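Side-chain contacts in Fe(2+) transporter FeoB (PDB 3IBY), which probably transports ferrous iron across the bacterial inner membrane in a GTP-driven system, with this chain forming its cytosolic part: residues L106-K111 with F203-A208; N188-K193 with S198-F203; H99-S104 with D240-K245. All blocks are in the same frame, centred on the assembly; numbering follows the deposited sequence.

Overall arrangement
The three contacts join the GTP-binding domain to the helices that follow it, or lie within those helices. Contacts 1 and 2 have centres about 10 Å apart. They share Phe203 and helix 197-209, and Tyr202 packs against Glu108 and Leu109. Contacts 1 and 3 have centres about 12 Å apart and are joined by a salt bridge, with Arg242 NH2 2.9 Å from Glu108 OE2. Contacts 2 and 3 do not touch; their nearest atoms are about 7 Å apart. Contact 3 comes near the predicted GTP site, the Tyr101 side chain lying about 6 Å from that of Asn9. Contacts 1 and 2 lie away from the annotated sites.

Contact 1: residues L106-K111 with F203-A208; sequences LFELGK and FSRRLA
Glu108 sets CG anti to its own carbonyl carbon (chi1 -45°), and its extended chain carries the carboxylate across to Arg205 and Arg206. Arg206 bends at chi2 and chi3, which brings its guanidinium back toward the acid. The two groups form a salt bridge, but the modelled separation of Arg206 NH2 from Glu108 OE1, 2.3 Å, is too short to be trusted in detail. Glu108 is the third residue of a type I turn, closed by Leu109 N on Leu106 O at 2.9 Å. This turn leaves helix 96-106 of the P-loop GTPase domain. Helix 197-209 belongs to the helical region after that domain, consistent with the GDI domain of FeoB. Arg205 meets Glu108 through its aliphatic part, CG lying 3.3 Å from OE1. Its own guanidinium turns aside to Ser204, NH1 bonding OG in plane at 2.9 Å. The CB of Arg205 also sits 3.6 Å above one face of the Arg206 guanidinium, toward its rim. Arg206 NH1 has a second acid in Glu209, and Glu108 OE2 is taken by Arg242.

Contact 2: residues N188-K193 with S198-F203; sequences NQLISK and SFAYYF
Leu190 and Ala200 meet at the heart of an antiparallel helical hairpin. Helix 177-193 and helix 197-209 are joined by a very short connection. The axes of the two segments come within 8.8 Å at an angle of 143°. This pair belongs to the helical part that follows the GTPase domain. The contact across it is apolar, with no hydrogen bond between the segments. Ala200 is the small residue at the closest backbone approach, its CA 5.6 Å from that of Leu190. Its CB touches CB of Leu190 at 3.8 Å and CG1 of Ile191 at 3.9 Å, so two successive residues both touch this methyl group. Leu190 then reaches along the partner helix. Its CD1 comes to the Phe203 ring at a slant, 3.6 Å from CD2. As whole side chains, the two cross at about a right angle. Phe203 holds CG anti to its backbone N (chi1 -176°), which swings the ring toward this leucine. Beyond the hairpin, helix 219-229 adds Phe219 against Leu190 and Thr220 against Phe203. Within segment 188-193, Asn188 O takes Ser192 N, and also Ser192 OG at 3.1 Å, the hydroxyl lying above the carbonyl plane. The last kind is a van der Waals touch on a polar atom: Leu190 CD1 rests 3.6 Å from the backbone O of Ala200.

Contact 3: residues H99-S104 with D240-K245; sequences HLYLTS and DARYQK
Arg242 sets its CD over one face of the Tyr101 ring. This carbon sits almost above the ring centre, 3.7 Å from the centroid and 12° off the normal, a CH-pi contact. The two side chains cross at about a right angle. The guanidinium stands farther out above the same face, its plane turned 71° from the ring. Its CZ is 5.9 Å from the ring centroid, so any cation-pi attraction is weak at most. A bend at chi3 (-58°) lets the chain rise off the ring, and NH1 meets Ser104. This bond, from Arg242 NH1 to Ser104 OG, is 3.1 Å long, nearly straight and close to the guanidinium plane. Ser104 OG stands between its own backbone N and carbonyl carbon, from where it also donates to Tyr101 O at 2.7 Å. The contact ties helix 96-106 of the P-loop GTPase domain to the long helix 234-253 of the helical region. Tyr101 also stacks with Tyr59, and its side chain lies about 6 Å from Asn9 of the predicted GTP site. Arg242 NH2 forms a salt bridge with Glu108. The hydroxyl of Ser104 is thus used both as donor and as acceptor. Glu108, which Arg242 shares with Arg206, probably offsets much of its buried charge, while the NH1 bond to Ser104 and the NH2 salt bridge together probably set the rotation of the guanidinium.

Contact 1: residues L106-K111 with F203-A208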
loop_
_atom_site.group_PDB
_atom_site.type_symbol
_atom_site.label_atom_id
_atom_site.label_comp_id
_atom_site.label_asym_id
_atom_site.label_seq_id
_atom_site.Cartn_x
_atom_site.Cartn_y
_atom_site.Cartn_z
ATOM N N LEU A 106 -0.188 -2.121 3.094
ATOM C CA LEU A 106 -0.809 -2.782 1.918
ATOM C C LEU A 106 -0.558 -4.280 1.828
ATOM O O LEU A 106 -1.453 -5.033 1.527
ATOM C CB LEU A 106 -0.259 -2.158 0.652
ATOM C CG LEU A 106 -0.514 -0.681 0.366
ATOM C CD1 LEU A 106 0.153 -0.310 -0.998
ATOM C CD2 LEU A 106 -2.000 -0.319 0.339
ATOM N N PHE A 107 0.683 -4.699 2.058
ATOM C CA PHE A 107 1.061 -6.124 2.176
ATOM C C PHE A 107 0.259 -6.893 3.200
ATOM O O PHE A 107 0.276 -8.102 3.178
ATOM C CB PHE A 107 2.508 -6.271 2.666
ATOM C CG PHE A 107 3.549 -5.944 1.648
ATOM C CD1 PHE A 107 3.222 -5.388 0.406
ATOM C CD2 PHE A 107 4.887 -6.166 1.945
ATOM C CE1 PHE A 107 4.180 -5.122 -0.501
ATOM C CE2 PHE A 107 5.865 -5.846 1.019
ATOM C CZ PHE A 107 5.493 -5.328 -0.197
ATOM N N GLU A 108 -0.373 -6.206 4.145
ATOM C CA GLU A 108 -1.203 -6.864 5.151
ATOM C C GLU A 108 -2.624 -7.116 4.628
ATOM O O GLU A 108 -3.432 -7.654 5.353
ATOM C CB GLU A 108 -1.248 -6.015 6.442
ATOM C CG GLU A 108 0.119 -5.456 6.921
ATOM C CD GLU A 108 0.089 -4.782 8.295
ATOM O OE1 GLU A 108 -0.945 -4.233 8.703
ATOM O OE2 GLU A 108 1.125 -4.788 9.005
ATOM N N LEU A 109 -2.948 -6.698 3.404
ATOM C CA LEU A 109 -4.249 -7.056 2.788
ATOM C C LEU A 109 -4.299 -8.507 2.237
ATOM O O LEU A 109 -5.350 -9.090 2.060
ATOM C CB LEU A 109 -4.594 -6.091 1.645
ATOM C CG LEU A 109 -4.881 -4.654 2.061
ATOM C CD1 LEU A 109 -4.624 -3.676 0.907
ATOM C CD2 LEU A 109 -6.299 -4.499 2.605
ATOM N N GLY A 110 -3.160 -9.084 1.925
ATOM C CA GLY A 110 -3.164 -10.388 1.291
ATOM C C GLY A 110 -3.630 -10.353 -0.148
ATOM O O GLY A 110 -4.024 -11.363 -0.703
ATOM N N LYS A 111 -3.559 -9.197 -0.759
ATOM C CA LYS A 111 -3.895 -9.054 -2.141
ATOM C C LYS A 111 -2.541 -8.832 -2.811
ATOM O O LYS A 111 -1.647 -8.258 -2.172
ATOM C CB LYS A 111 -4.812 -7.814 -2.311
ATOM C CG LYS A 111 -6.064 -8.044 -3.176
ATOM C CD LYS A 111 -7.332 -8.128 -2.354
ATOM C CE LYS A 111 -8.521 -8.526 -3.213
ATOM N NZ LYS A 111 -8.103 -9.306 -4.417
ATOM N N PHE A 203 -7.425 -6.039 9.485
ATOM C CA PHE A 203 -8.291 -5.165 10.249
ATOM C C PHE A 203 -7.822 -4.975 11.716
ATOM O O PHE A 203 -8.039 -3.912 12.329
ATOM C CB PHE A 203 -9.697 -5.751 10.185
ATOM C CG PHE A 203 -10.731 -4.917 10.849
ATOM C CD1 PHE A 203 -10.627 -3.525 10.869
ATOM C CD2 PHE A 203 -11.842 -5.525 11.446
ATOM C CE1 PHE A 203 -11.611 -2.756 11.477
ATOM C CE2 PHE A 203 -12.827 -4.770 12.056
ATOM C CZ PHE A 203 -12.719 -3.383 12.079
ATOM N N SER A 204 -7.154 -5.999 12.249
ATOM C CA SER A 204 -6.564 -5.957 13.595
ATOM C C SER A 204 -5.473 -4.881 13.748
ATOM O O SER A 204 -5.454 -4.112 14.750
ATOM C CB SER A 204 -6.019 -7.352 14.004
ATOM O OG SER A 204 -5.132 -7.885 13.049
ATOM N N ARG A 205 -4.579 -4.833 12.756
ATOM C CA ARG A 205 -3.519 -3.826 12.718
ATOM C C ARG A 205 -4.098 -2.436 12.638
ATOM O O ARG A 205 -3.642 -1.536 13.323
ATOM C CB ARG A 205 -2.568 -4.068 11.553
ATOM C CG ARG A 205 -1.425 -5.065 11.855
ATOM C CD ARG A 205 -1.954 -6.418 12.190
ATOM N NE ARG A 205 -0.926 -7.316 12.668
ATOM C CZ ARG A 205 -1.186 -8.461 13.298
ATOM N NH1 ARG A 205 -2.442 -8.854 13.529
ATOM N NH2 ARG A 205 -0.193 -9.233 13.684
ATOM N N ARG A 206 -5.135 -2.256 11.839
ATOM C CA ARG A 206 -5.748 -0.946 11.738
ATOM C C ARG A 206 -6.381 -0.494 13.065
ATOM O O ARG A 206 -6.200 0.656 13.519
ATOM C CB ARG A 206 -6.755 -0.937 10.578
ATOM C CG ARG A 206 -6.181 -0.516 9.213
ATOM C CD ARG A 206 -4.649 -0.372 9.198
ATOM N NE ARG A 206 -4.036 -1.413 8.387
ATOM C CZ ARG A 206 -2.772 -1.796 8.449
ATOM N NH1 ARG A 206 -1.904 -1.293 9.321
ATOM N NH2 ARG A 206 -2.374 -2.725 7.612
ATOM N N LEU A 207 -7.131 -1.396 13.672
ATOM C CA LEU A 207 -7.681 -1.143 14.999
ATOM C C LEU A 207 -6.559 -0.752 15.959
ATOM O O LEU A 207 -6.646 0.256 16.656
ATOM C CB LEU A 207 -8.392 -2.392 15.507
ATOM C CG LEU A 207 -9.905 -2.451 15.385
ATOM C CD1 LEU A 207 -10.383 -1.465 14.312
ATOM C CD2 LEU A 207 -10.371 -3.903 15.140
ATOM N N ALA A 208 -5.500 -1.556 15.960
ATOM C CA ALA A 208 -4.321 -1.319 16.792
ATOM C C ALA A 208 -3.778 0.067 16.583
ATOM O O ALA A 208 -3.256 0.678 17.494
ATOM C CB ALA A 208 -3.250 -2.337 16.478
#

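Contact 2: residues N188-K193 with S198-F203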
loop_
_atom_site.group_PDB
_atom_site.type_symbol
_atom_site.label_atom_id
_atom_site.label_comp_id
_atom_site.label_asym_id
_atom_site.label_seq_id
_atom_site.Cartn_x
_atom_site.Cartn_y
_atom_site.Cartn_z
ATOM N N ASN A 188 -8.008 -13.013 16.701
ATOM C CA ASN A 188 -8.870 -14.173 16.953
ATOM C C ASN A 188 -10.324 -13.803 17.280
ATOM O O ASN A 188 -11.257 -14.420 16.779
ATOM C CB ASN A 188 -8.241 -15.032 18.064
ATOM C CG ASN A 188 -6.931 -15.714 17.606
ATOM O OD1 ASN A 188 -5.913 -15.708 18.326
ATOM N ND2 ASN A 188 -6.966 -16.303 16.397
ATOM N N GLN A 189 -10.506 -12.797 18.127
ATOM C CA GLN A 189 -11.807 -12.161 18.327
ATOM C C GLN A 189 -12.499 -11.990 16.952
ATOM O O GLN A 189 -13.631 -12.469 16.753
ATOM C CB GLN A 189 -11.599 -10.799 19.004
ATOM C CG GLN A 189 -12.721 -10.256 19.925
ATOM C CD GLN A 189 -12.216 -9.103 20.873
ATOM O OE1 GLN A 189 -11.027 -8.758 20.879
ATOM N NE2 GLN A 189 -13.128 -8.531 21.673
ATOM N N LEU A 190 -11.794 -11.355 16.004
ATOM C CA LEU A 190 -12.319 -11.110 14.654
ATOM C C LEU A 190 -12.681 -12.388 13.889
ATOM O O LEU A 190 -13.752 -12.463 13.298
ATOM C CB LEU A 190 -11.333 -10.279 13.814
ATOM C CG LEU A 190 -11.048 -8.875 14.343
ATOM C CD1 LEU A 190 -10.222 -8.107 13.393
ATOM C CD2 LEU A 190 -12.350 -8.140 14.661
ATOM N N ILE A 191 -11.798 -13.386 13.894
ATOM C CA ILE A 191 -12.089 -14.649 13.206
ATOM C C ILE A 191 -13.381 -15.270 13.750
ATOM O O ILE A 191 -14.251 -15.657 12.976
ATOM C CB ILE A 191 -10.905 -15.640 13.297
ATOM C CG1 ILE A 191 -9.708 -15.117 12.491
ATOM C CG2 ILE A 191 -11.280 -16.985 12.757
ATOM C CD1 ILE A 191 -8.368 -15.666 12.917
ATOM N N SER A 192 -13.529 -15.305 15.072
ATOM C CA SER A 192 -14.754 -15.841 15.714
ATOM C C SER A 192 -16.009 -15.074 15.338
ATOM O O SER A 192 -17.097 -15.667 15.213
ATOM C CB SER A 192 -14.646 -15.784 17.244
ATOM O OG SER A 192 -13.473 -16.409 17.696
ATOM N N LYS A 193 -15.845 -13.749 15.235
ATOM C CA LYS A 193 -16.884 -12.847 14.767
ATOM C C LYS A 193 -17.425 -13.311 13.417
ATOM O O LYS A 193 -18.573 -13.043 13.093
ATOM C CB LYS A 193 -16.337 -11.415 14.659
ATOM C CG LYS A 193 -16.927 -10.425 15.649
ATOM C CD LYS A 193 -18.354 -10.003 15.223
ATOM C CE LYS A 193 -19.181 -9.448 16.404
ATOM N NZ LYS A 193 -20.666 -9.437 16.142
ATOM N N SER A 198 -7.592 -13.296 5.917
ATOM C CA SER A 198 -6.953 -12.131 5.305
ATOM C C SER A 198 -7.417 -10.839 5.959
ATOM O O SER A 198 -6.607 -10.032 6.450
ATOM C CB SER A 198 -7.303 -12.078 3.809
ATOM O OG SER A 198 -8.725 -11.992 3.613
ATOM N N PHE A 199 -8.734 -10.656 5.979
ATOM C CA PHE A 199 -9.283 -9.430 6.494
ATOM C C PHE A 199 -9.038 -9.252 8.011
ATOM O O PHE A 199 -8.803 -8.125 8.466
ATOM C CB PHE A 199 -10.770 -9.299 6.195
ATOM C CG PHE A 199 -11.281 -7.962 6.553
ATOM C CD1 PHE A 199 -10.959 -6.863 5.775
ATOM C CD2 PHE A 199 -11.974 -7.759 7.733
ATOM C CE1 PHE A 199 -11.366 -5.603 6.138
ATOM C CE2 PHE A 199 -12.378 -6.468 8.101
ATOM C CZ PHE A 199 -12.065 -5.402 7.305
ATOM N N ALA A 200 -9.108 -10.344 8.779
ATOM C CA ALA A 200 -8.938 -10.262 10.223
ATOM C C ALA A 200 -7.534 -9.819 10.571
ATOM O O ALA A 200 -7.352 -8.939 11.447
ATOM C CB ALA A 200 -9.223 -11.563 10.874
ATOM N N TYR A 201 -6.543 -10.406 9.886
ATOM C CA TYR A 201 -5.163 -10.005 10.109
ATOM C C TYR A 201 -5.084 -8.518 9.865
ATOM O O TYR A 201 -4.578 -7.790 10.711
ATOM C CB TYR A 201 -4.158 -10.756 9.217
ATOM C CG TYR A 201 -2.696 -10.343 9.451
ATOM C CD1 TYR A 201 -1.859 -11.040 10.336
ATOM C CD2 TYR A 201 -2.158 -9.258 8.807
ATOM C CE1 TYR A 201 -0.520 -10.649 10.552
ATOM C CE2 TYR A 201 -0.836 -8.873 9.019
ATOM C CZ TYR A 201 -0.025 -9.557 9.878
ATOM O OH TYR A 201 1.270 -9.123 10.039
ATOM N N TYR A 202 -5.608 -8.063 8.728
ATOM C CA TYR A 202 -5.420 -6.669 8.305
ATOM C C TYR A 202 -6.182 -5.718 9.206
ATOM O O TYR A 202 -5.657 -4.720 9.635
ATOM C CB TYR A 202 -5.879 -6.479 6.841
ATOM C CG TYR A 202 -6.033 -5.043 6.365
ATOM C CD1 TYR A 202 -4.972 -4.343 5.805
ATOM C CD2 TYR A 202 -7.252 -4.402 6.451
ATOM C CE1 TYR A 202 -5.128 -3.039 5.342
ATOM C CE2 TYR A 202 -7.410 -3.094 6.009
ATOM C CZ TYR A 202 -6.352 -2.411 5.455
ATOM O OH TYR A 202 -6.564 -1.100 5.024
ATOM N N PHE A 203 -7.425 -6.039 9.485
ATOM C CA PHE A 203 -8.291 -5.165 10.249
ATOM C C PHE A 203 -7.822 -4.975 11.716
ATOM O O PHE A 203 -8.039 -3.912 12.329
ATOM C CB PHE A 203 -9.697 -5.751 10.185
ATOM C CG PHE A 203 -10.731 -4.917 10.849
ATOM C CD1 PHE A 203 -10.627 -3.525 10.869
ATOM C CD2 PHE A 203 -11.842 -5.525 11.446
ATOM C CE1 PHE A 203 -11.611 -2.756 11.477
ATOM C CE2 PHE A 203 -12.827 -4.770 12.056
ATOM C CZ PHE A 203 -12.719 -3.383 12.079
#

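Contact 3: residues H99-S104 with D240-K245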
loop_
_atom_site.group_PDB
_atom_site.type_symbol
_atom_site.label_atom_id
_atom_site.label_comp_id
_atom_site.label_asym_id
_atom_site.label_seq_id
_atom_site.Cartn_x
_atom_site.Cartn_y
_atom_site.Cartn_z
ATOM N N HIS A 99 7.784 6.278 2.140
ATOM C CA HIS A 99 6.814 5.734 1.207
ATOM C C HIS A 99 6.519 4.282 1.470
ATOM O O HIS A 99 5.432 3.812 1.167
ATOM C CB HIS A 99 7.257 5.950 -0.228
ATOM C CG HIS A 99 6.942 7.308 -0.755
ATOM N ND1 HIS A 99 6.936 8.433 0.043
ATOM C CD2 HIS A 99 6.625 7.726 -2.001
ATOM C CE1 HIS A 99 6.636 9.490 -0.696
ATOM N NE2 HIS A 99 6.432 9.085 -1.937
ATOM N N LEU A 100 7.467 3.564 2.061
ATOM C CA LEU A 100 7.262 2.164 2.412
ATOM C C LEU A 100 6.392 1.966 3.662
ATOM O O LEU A 100 6.046 0.828 4.035
ATOM C CB LEU A 100 8.608 1.516 2.665
ATOM C CG LEU A 100 9.409 1.257 1.410
ATOM C CD1 LEU A 100 10.804 0.797 1.798
ATOM C CD2 LEU A 100 8.695 0.233 0.571
ATOM N N TYR A 101 6.066 3.032 4.369
ATOM C CA TYR A 101 5.168 2.838 5.494
ATOM C C TYR A 101 3.873 2.313 4.916
ATOM O O TYR A 101 3.382 1.277 5.346
ATOM C CB TYR A 101 4.957 4.136 6.251
ATOM C CG TYR A 101 4.339 3.985 7.611
ATOM C CD1 TYR A 101 5.122 3.841 8.725
ATOM C CD2 TYR A 101 2.952 4.016 7.775
ATOM C CE1 TYR A 101 4.560 3.739 9.992
ATOM C CE2 TYR A 101 2.382 3.891 9.015
ATOM C CZ TYR A 101 3.203 3.768 10.136
ATOM O OH TYR A 101 2.649 3.678 11.392
ATOM N N LEU A 102 3.363 3.006 3.907
ATOM C CA LEU A 102 2.130 2.611 3.239
ATOM C C LEU A 102 2.193 1.231 2.661
ATOM O O LEU A 102 1.215 0.481 2.690
ATOM C CB LEU A 102 1.794 3.577 2.128
ATOM C CG LEU A 102 0.617 3.247 1.221
ATOM C CD1 LEU A 102 -0.643 3.138 2.059
ATOM C CD2 LEU A 102 0.524 4.352 0.127
ATOM N N THR A 103 3.367 0.898 2.153
ATOM C CA THR A 103 3.592 -0.356 1.456
ATOM C C THR A 103 3.414 -1.521 2.382
ATOM O O THR A 103 2.799 -2.515 2.022
ATOM C CB THR A 103 5.022 -0.463 0.883
ATOM O OG1 THR A 103 5.276 0.596 -0.048
ATOM C CG2 THR A 103 5.162 -1.777 0.156
ATOM N N SER A 104 4.007 -1.407 3.555
ATOM C CA SER A 104 3.965 -2.484 4.539
ATOM C C SER A 104 2.536 -2.704 4.985
ATOM O O SER A 104 2.146 -3.838 5.193
ATOM C CB SER A 104 4.839 -2.154 5.738
ATOM O OG SER A 104 4.359 -0.992 6.390
ATOM N N ASP A 240 6.138 2.278 15.694
ATOM C CA ASP A 240 7.568 2.059 15.878
ATOM C C ASP A 240 8.025 0.737 15.267
ATOM O O ASP A 240 9.012 0.712 14.558
ATOM C CB ASP A 240 7.960 2.102 17.350
ATOM C CG ASP A 240 9.489 2.041 17.562
ATOM O OD1 ASP A 240 10.244 2.785 16.893
ATOM O OD2 ASP A 240 9.931 1.246 18.421
ATOM N N ALA A 241 7.328 -0.355 15.519
ATOM C CA ALA A 241 7.777 -1.609 14.964
ATOM C C ALA A 241 7.705 -1.563 13.436
ATOM O O ALA A 241 8.537 -2.146 12.737
ATOM C CB ALA A 241 6.980 -2.743 15.506
ATOM N N ARG A 242 6.724 -0.851 12.908
ATOM C CA ARG A 242 6.622 -0.706 11.458
ATOM C C ARG A 242 7.802 0.085 10.931
ATOM O O ARG A 242 8.423 -0.290 9.964
ATOM C CB ARG A 242 5.335 0.014 11.077
ATOM C CG ARG A 242 5.020 -0.163 9.626
ATOM C CD ARG A 242 3.611 0.238 9.295
ATOM N NE ARG A 242 2.666 -0.527 10.085
ATOM C CZ ARG A 242 2.221 -1.728 9.774
ATOM N NH1 ARG A 242 2.657 -2.320 8.666
ATOM N NH2 ARG A 242 1.358 -2.351 10.589
ATOM N N TYR A 243 8.090 1.184 11.600
ATOM C CA TYR A 243 9.231 2.003 11.321
ATOM C C TYR A 243 10.575 1.250 11.420
ATOM O O TYR A 243 11.454 1.453 10.617
ATOM C CB TYR A 243 9.229 3.199 12.290
ATOM C CG TYR A 243 10.555 3.912 12.327
ATOM C CD1 TYR A 243 10.853 4.881 11.387
ATOM C CD2 TYR A 243 11.548 3.576 13.272
ATOM C CE1 TYR A 243 12.090 5.528 11.384
ATOM C CE2 TYR A 243 12.796 4.233 13.271
ATOM C CZ TYR A 243 13.043 5.201 12.309
ATOM O OH TYR A 243 14.231 5.862 12.229
ATOM N N GLN A 244 10.774 0.414 12.420
ATOM C CA GLN A 244 12.124 -0.184 12.608
ATOM C C GLN A 244 12.463 -1.135 11.457
ATOM O O GLN A 244 13.576 -1.112 10.938
ATOM C CB GLN A 244 12.231 -0.891 13.941
ATOM C CG GLN A 244 12.569 0.017 15.101
ATOM C CD GLN A 244 12.647 -0.777 16.402
ATOM O OE1 GLN A 244 11.626 -1.321 16.867
ATOM N NE2 GLN A 244 13.860 -0.874 16.991
ATOM N N LYS A 245 11.465 -1.913 11.035
ATOM C CA LYS A 245 11.642 -2.878 9.983
ATOM C C LYS A 245 11.885 -2.123 8.690
ATOM O O LYS A 245 12.618 -2.578 7.804
ATOM C CB LYS A 245 10.380 -3.755 9.843
ATOM C CG LYS A 245 10.493 -4.967 8.839
ATOM C CD LYS A 245 11.687 -5.930 9.190
ATOM C CE LYS A 245 11.871 -7.152 8.241
ATOM N NZ LYS A 245 12.913 -8.097 8.765
#